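PDB 4BPS: FKBO from Streptomyces hygroscopicus, which hydrolyses chorismate to a dihydroxy-dihydrobenzoate and pyruvate, a step in making the macrocyclic immunosuppressants FK506 and FK520. Local coordinates for residues T105-S108 and G109-D113; R156-C159 and V160-Q164. All blocks are in the same frame, centred on the assembly; numbering follows the deposited sequence.

Contact 1: residues T105-S108 and G109-D113; sequences TGES and GRYAD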
loop_
_atom_site.group_PDB
_atom_site.type_symbol
_atom_site.label_atom_id
_atom_site.label_comp_id
_atom_site.label_asym_id
_atom_site.label_seq_id
_atom_site.Cartn_x
_atom_site.Cartn_y
_atom_site.Cartn_z
ATOM N N THR A 105 15.637 -1.194 0.565
ATOM C CA THR A 105 16.935 -0.571 0.420
ATOM C C THR A 105 17.259 0.151 1.719
ATOM O O THR A 105 16.378 0.661 2.389
ATOM C CB THR A 105 16.965 0.347 -0.800
ATOM O OG1 THR A 105 18.305 0.801 -1.010
ATOM C CG2 THR A 105 16.046 1.568 -0.630
ATOM N N GLY A 106 18.528 0.142 2.105
ATOM C CA GLY A 106 18.914 0.578 3.437
ATOM C C GLY A 106 18.767 2.065 3.736
ATOM O O GLY A 106 18.758 2.918 2.841
ATOM N N GLU A 107 18.660 2.372 5.019
ATOM C CA GLU A 107 18.730 3.725 5.529
ATOM C C GLU A 107 19.933 4.445 4.905
ATOM O O GLU A 107 21.040 3.888 4.874
ATOM C CB GLU A 107 18.848 3.669 7.059
ATOM C CG GLU A 107 18.737 5.035 7.708
ATOM C CD GLU A 107 17.325 5.601 7.718
ATOM O OE1 GLU A 107 16.346 4.835 7.572
ATOM O OE2 GLU A 107 17.202 6.838 7.901
ATOM N N SER A 108 19.725 5.662 4.413
ATOM C CA SER A 108 20.758 6.323 3.634
ATOM C C SER A 108 20.545 7.826 3.643
ATOM O O SER A 108 19.466 8.309 3.993
ATOM C CB SER A 108 20.656 5.811 2.197
ATOM O OG SER A 108 21.673 6.370 1.382
ATOM N N GLY A 109 21.577 8.557 3.209
ATOM C CA GLY A 109 21.458 9.989 3.016
ATOM C C GLY A 109 20.746 10.374 1.727
ATOM O O GLY A 109 20.372 11.522 1.566
ATOM N N ARG A 110 20.539 9.415 0.825
ATOM C CA ARG A 110 20.028 9.674 -0.520
ATOM C C ARG A 110 19.221 8.459 -0.964
ATOM O O ARG A 110 19.672 7.332 -0.725
ATOM C CB ARG A 110 21.214 9.883 -1.523
ATOM C CG ARG A 110 22.167 11.025 -1.180
ATOM C CD ARG A 110 23.186 11.290 -2.297
ATOM N NE ARG A 110 24.126 12.383 -2.008
ATOM C CZ ARG A 110 25.353 12.235 -1.501
ATOM N NH1 ARG A 110 26.113 13.300 -1.289
ATOM N NH2 ARG A 110 25.844 11.034 -1.199
ATOM N N TYR A 111 18.084 8.648 -1.640
ATOM C CA TYR A 111 17.239 7.511 -2.002
ATOM C C TYR A 111 16.829 7.437 -3.452
ATOM O O TYR A 111 16.387 6.356 -3.871
ATOM C CB TYR A 111 15.962 7.501 -1.155
ATOM C CG TYR A 111 16.185 7.211 0.295
ATOM C CD1 TYR A 111 16.550 5.934 0.716
ATOM C CD2 TYR A 111 16.035 8.207 1.251
ATOM C CE1 TYR A 111 16.750 5.650 2.038
ATOM C CE2 TYR A 111 16.232 7.925 2.601
ATOM C CZ TYR A 111 16.587 6.632 2.982
ATOM O OH TYR A 111 16.788 6.295 4.309
ATOM N N ALA A 112 16.923 8.502 -4.253
ATOM C CA ALA A 112 16.354 8.418 -5.604
ATOM C C ALA A 112 16.977 7.307 -6.443
ATOM O O ALA A 112 16.265 6.531 -7.079
ATOM C CB ALA A 112 16.463 9.749 -6.343
ATOM N N ASP A 113 18.308 7.258 -6.506
ATOM C CA ASP A 113 18.953 6.265 -7.349
ATOM C C ASP A 113 18.617 4.844 -6.870
ATOM O O ASP A 113 18.323 3.950 -7.668
ATOM C CB ASP A 113 20.461 6.480 -7.364
ATOM C CG ASP A 113 20.851 7.816 -7.971
ATOM O OD1 ASP A 113 20.196 8.272 -8.934
ATOM O OD2 ASP A 113 21.832 8.415 -7.502
HETATM O O HOH W 1 15.642 8.089 6.001
#

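Contact 2: residues R156-C159 and V160-Q164; sequences RDFC and VGRAQ. With 3EB (3-(2-carboxyethyl)benzoic acid), chain B.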
loop_
_atom_site.group_PDB
_atom_site.type_symbol
_atom_site.label_atom_id
_atom_site.label_comp_id
_atom_site.label_asym_id
_atom_site.label_seq_id
_atom_site.Cartn_x
_atom_site.Cartn_y
_atom_site.Cartn_z
ATOM N N ARG A 156 10.025 13.405 -1.544
ATOM C CA ARG A 156 10.245 13.936 -2.884
ATOM C C ARG A 156 11.375 13.174 -3.586
ATOM O O ARG A 156 11.283 12.874 -4.785
ATOM C CB ARG A 156 10.527 15.426 -2.833
ATOM C CG ARG A 156 9.349 16.208 -2.295
ATOM C CD ARG A 156 9.730 17.648 -1.957
ATOM N NE ARG A 156 8.633 18.313 -1.248
ATOM C CZ ARG A 156 7.742 19.113 -1.822
ATOM N NH1 ARG A 156 7.829 19.415 -3.118
ATOM N NH2 ARG A 156 6.767 19.649 -1.097
ATOM N N ASP A 157 12.425 12.846 -2.843
ATOM C CA ASP A 157 13.555 12.052 -3.342
ATOM C C ASP A 157 13.061 10.664 -3.783
ATOM O O ASP A 157 13.370 10.178 -4.882
ATOM C CB ASP A 157 14.537 11.977 -2.167
ATOM C CG ASP A 157 15.887 11.343 -2.481
ATOM O OD1 ASP A 157 16.363 11.359 -3.640
ATOM O OD2 ASP A 157 16.484 10.881 -1.489
ATOM N N PHE A 158 12.238 10.036 -2.936
ATOM C CA PHE A 158 11.584 8.776 -3.280
ATOM C C PHE A 158 10.743 8.918 -4.562
ATOM O O PHE A 158 10.803 8.060 -5.444
ATOM C CB PHE A 158 10.721 8.330 -2.083
ATOM C CG PHE A 158 9.639 7.355 -2.455
ATOM C CD1 PHE A 158 9.941 6.019 -2.731
ATOM C CD2 PHE A 158 8.323 7.767 -2.568
ATOM C CE1 PHE A 158 8.955 5.127 -3.125
ATOM C CE2 PHE A 158 7.331 6.867 -2.946
ATOM C CZ PHE A 158 7.654 5.556 -3.236
ATOM N N CYS A 159 9.947 9.988 -4.662
ATOM C CA CYS A 159 9.126 10.166 -5.854
ATOM C C CYS A 159 9.974 10.306 -7.113
ATOM O O CYS A 159 9.568 9.824 -8.177
ATOM C CB CYS A 159 8.205 11.387 -5.714
ATOM S SG CYS A 159 6.730 11.102 -4.671
ATOM N N VAL A 160 11.111 11.016 -7.030
ATOM C CA VAL A 160 12.014 11.120 -8.174
ATOM C C VAL A 160 12.435 9.711 -8.619
ATOM O O VAL A 160 12.395 9.382 -9.814
ATOM C CB VAL A 160 13.259 11.974 -7.832
ATOM C CG1 VAL A 160 14.328 11.846 -8.913
ATOM C CG2 VAL A 160 12.862 13.442 -7.641
ATOM N N GLY A 161 12.872 8.884 -7.673
ATOM C CA GLY A 161 13.317 7.550 -8.024
ATOM C C GLY A 161 12.241 6.661 -8.630
ATOM O O GLY A 161 12.470 5.954 -9.614
ATOM N N ARG A 162 11.053 6.684 -8.032
ATOM C CA ARG A 162 9.956 5.907 -8.591
ATOM C C ARG A 162 9.646 6.354 -10.022
ATOM O O ARG A 162 9.515 5.538 -10.922
ATOM C CB ARG A 162 8.744 6.010 -7.674
ATOM C CG ARG A 162 7.495 5.366 -8.249
ATOM C CD ARG A 162 6.346 5.262 -7.230
ATOM N NE ARG A 162 5.931 6.588 -6.738
ATOM C CZ ARG A 162 5.063 6.777 -5.747
ATOM N NH1 ARG A 162 4.479 5.734 -5.127
ATOM N NH2 ARG A 162 4.782 8.018 -5.351
ATOM N N ALA A 163 9.553 7.667 -10.228
ATOM C CA ALA A 163 9.241 8.209 -11.541
ATOM C C ALA A 163 10.320 7.806 -12.546
ATOM O O ALA A 163 10.006 7.470 -13.700
ATOM C CB ALA A 163 9.083 9.729 -11.472
ATOM N N GLN A 164 11.583 7.876 -12.140
ATOM C CA GLN A 164 12.684 7.492 -13.025
ATOM C C GLN A 164 12.569 6.031 -13.449
ATOM O O GLN A 164 12.817 5.701 -14.620
ATOM C CB GLN A 164 14.035 7.764 -12.357
ATOM C CG GLN A 164 15.235 7.483 -13.246
ATOM C CD GLN A 164 16.526 7.732 -12.519
ATOM O OE1 GLN A 164 16.696 8.794 -11.915
ATOM N NE2 GLN A 164 17.451 6.767 -12.566
HETATM C C 3EB B . -2.033 11.719 -1.595
HETATM O O 3EB B . -1.223 12.217 -2.385
HETATM C CA 3EB B . -1.651 11.346 -0.190
HETATM O OAB 3EB B . 3.331 8.190 -2.929
HETATM O OAD 3EB B . 2.637 6.086 -3.053
HETATM C CAE 3EB B . -1.244 8.399 -0.849
HETATM C CAF 3EB B . -1.099 7.152 -1.443
HETATM C CAG 3EB B . -0.178 9.298 -0.818
HETATM C CAH 3EB B . 0.111 6.779 -2.003
HETATM C CAL 3EB B . 2.480 7.311 -2.684
HETATM C CAM 3EB B . 1.028 8.914 -1.405
HETATM C CAN 3EB B . 1.180 7.669 -2.015
HETATM O OXT 3EB B . -3.274 11.540 -1.901
HETATM C C2 3EB B . -0.276 10.649 -0.127
HETATM O O HOH W 2 6.749 9.142 -8.064
#

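Contact 1: residues T105-S108 and G109-D113
Ser108 and Tyr111 meet in the loop that joins strand 98-105 to helix 112-129 in this YjgF-fold domain. The chain leaves the strand at Thr105, turns back on itself and enters the helix with Tyr111 at its N-cap position. Gly109 makes the bend. It has no side chain, and its backbone is hydrogen-bonded to Ala149. Arg110 comes next. Its carbonyl O lies 3.1 Å from Ser108 OG. The Ser108 hydroxyl reaches that side because OG stands anti to the backbone N (chi1 -178°). The Arg110 side chain leaves the turn, and its NE makes a salt bridge with Asp150. Tyr111 follows, and its ring spans the turn. Its CG is anti to the carbonyl carbon and beside the backbone N (chi1 -68°), and from there the ring reaches back across the turn. Gly106 O meets the ring at its edge, 3.5 Å from Tyr111 CE1. Ser108 CB comes to 3.9 Å from the same CE1. At the end of the ring, Ser108 N donates a hydrogen bond of 3.0 Å to Tyr111 OH. Glu107 brings its carboxyl group to the same hydroxyl, with CD 3.5 Å from Tyr111 OH. The carboxylate stands nearly upright to the ring, the planes 80° apart. Glu107 OE1 is held by Ser142 OG and Gly188 N, which should restrain the carboxylate from turning. Its other oxygen is used by water. The phenol is thus gripped twice, as acceptor from a backbone amide and as donor to solvent. The water accepts from Tyr111 OH at 2.7 Å and donates to Glu107 OE2 at 2.8 Å.

Contact 2: residues R156-C159 and V160-Q164
Phe158 and Arg162 lie one helical turn apart and both have CG anti to the backbone N. The arginine chain then bends at its third torsion, chi3 60°, which brings the guanidinium back beside the phenylalanine ring. Phe158 CE2 sits over the centre of one guanidinium face, 3.6 Å from Arg162 CZ. The ring does not lie flat against it, as the two planes are 59° apart. Cys159 SG comes to 3.7 Å from Arg162 NH2. The guanidinium binds the benzoate carboxylate of 3-(2-carboxyethyl)benzoic acid through two bonds. Arg162 NH1 reaches ligand OAD at 2.8 Å and is almost straight, 177°. Arg162 NH2 reaches OAB, also at 2.8 Å. A water accepts from Arg162 NE at 3.0 Å and donates to Cys159 O. This oxygen also accepts the helical bond from Ala163 N. This water bridge to the helix backbone probably helps to fix the rotation of the substrate-binding Arg162. A leucine in place of Arg162 would probably leave the ligand carboxylate without its paired donors and counter-charge, and the water without its N-H. Tyr155, Tyr215 and Arg228 also hold the ligand. In the backbone, Arg162 N donates to Phe158 O at 2.9 Å in the regular helical pattern. Helix 154-169 is the crossover of a beta-alpha-beta unit between strands 133-142 and 178-184. Phe158 and Arg162 touch Asn139 on the first strand, while Val160 packs on Ala112 of helix 112-129.

Contact 1 is a surface turn and contact 2 is buried, with their centres about 11 Å apart. Both belong to the N-terminal FkbO/Hyg5-like family region. Contact 1 leads into helix 112-129, and contact 2 lies along helix 154-169, which packs beside it. Asp157 joins them: its OD2 is probably hydrogen-bonded to Tyr111 N, 2.8 Å away, where helix 112-129 begins. The chemistry follows the place. The turn relies on a phenol, a backbone amide and a water. The helix combines regular backbone bonds with an arginine that meets a ligand carboxylate. Contact 2 forms part of the substrate pocket, whereas the side chain of Tyr111 is about 13 Å from the bound ligand.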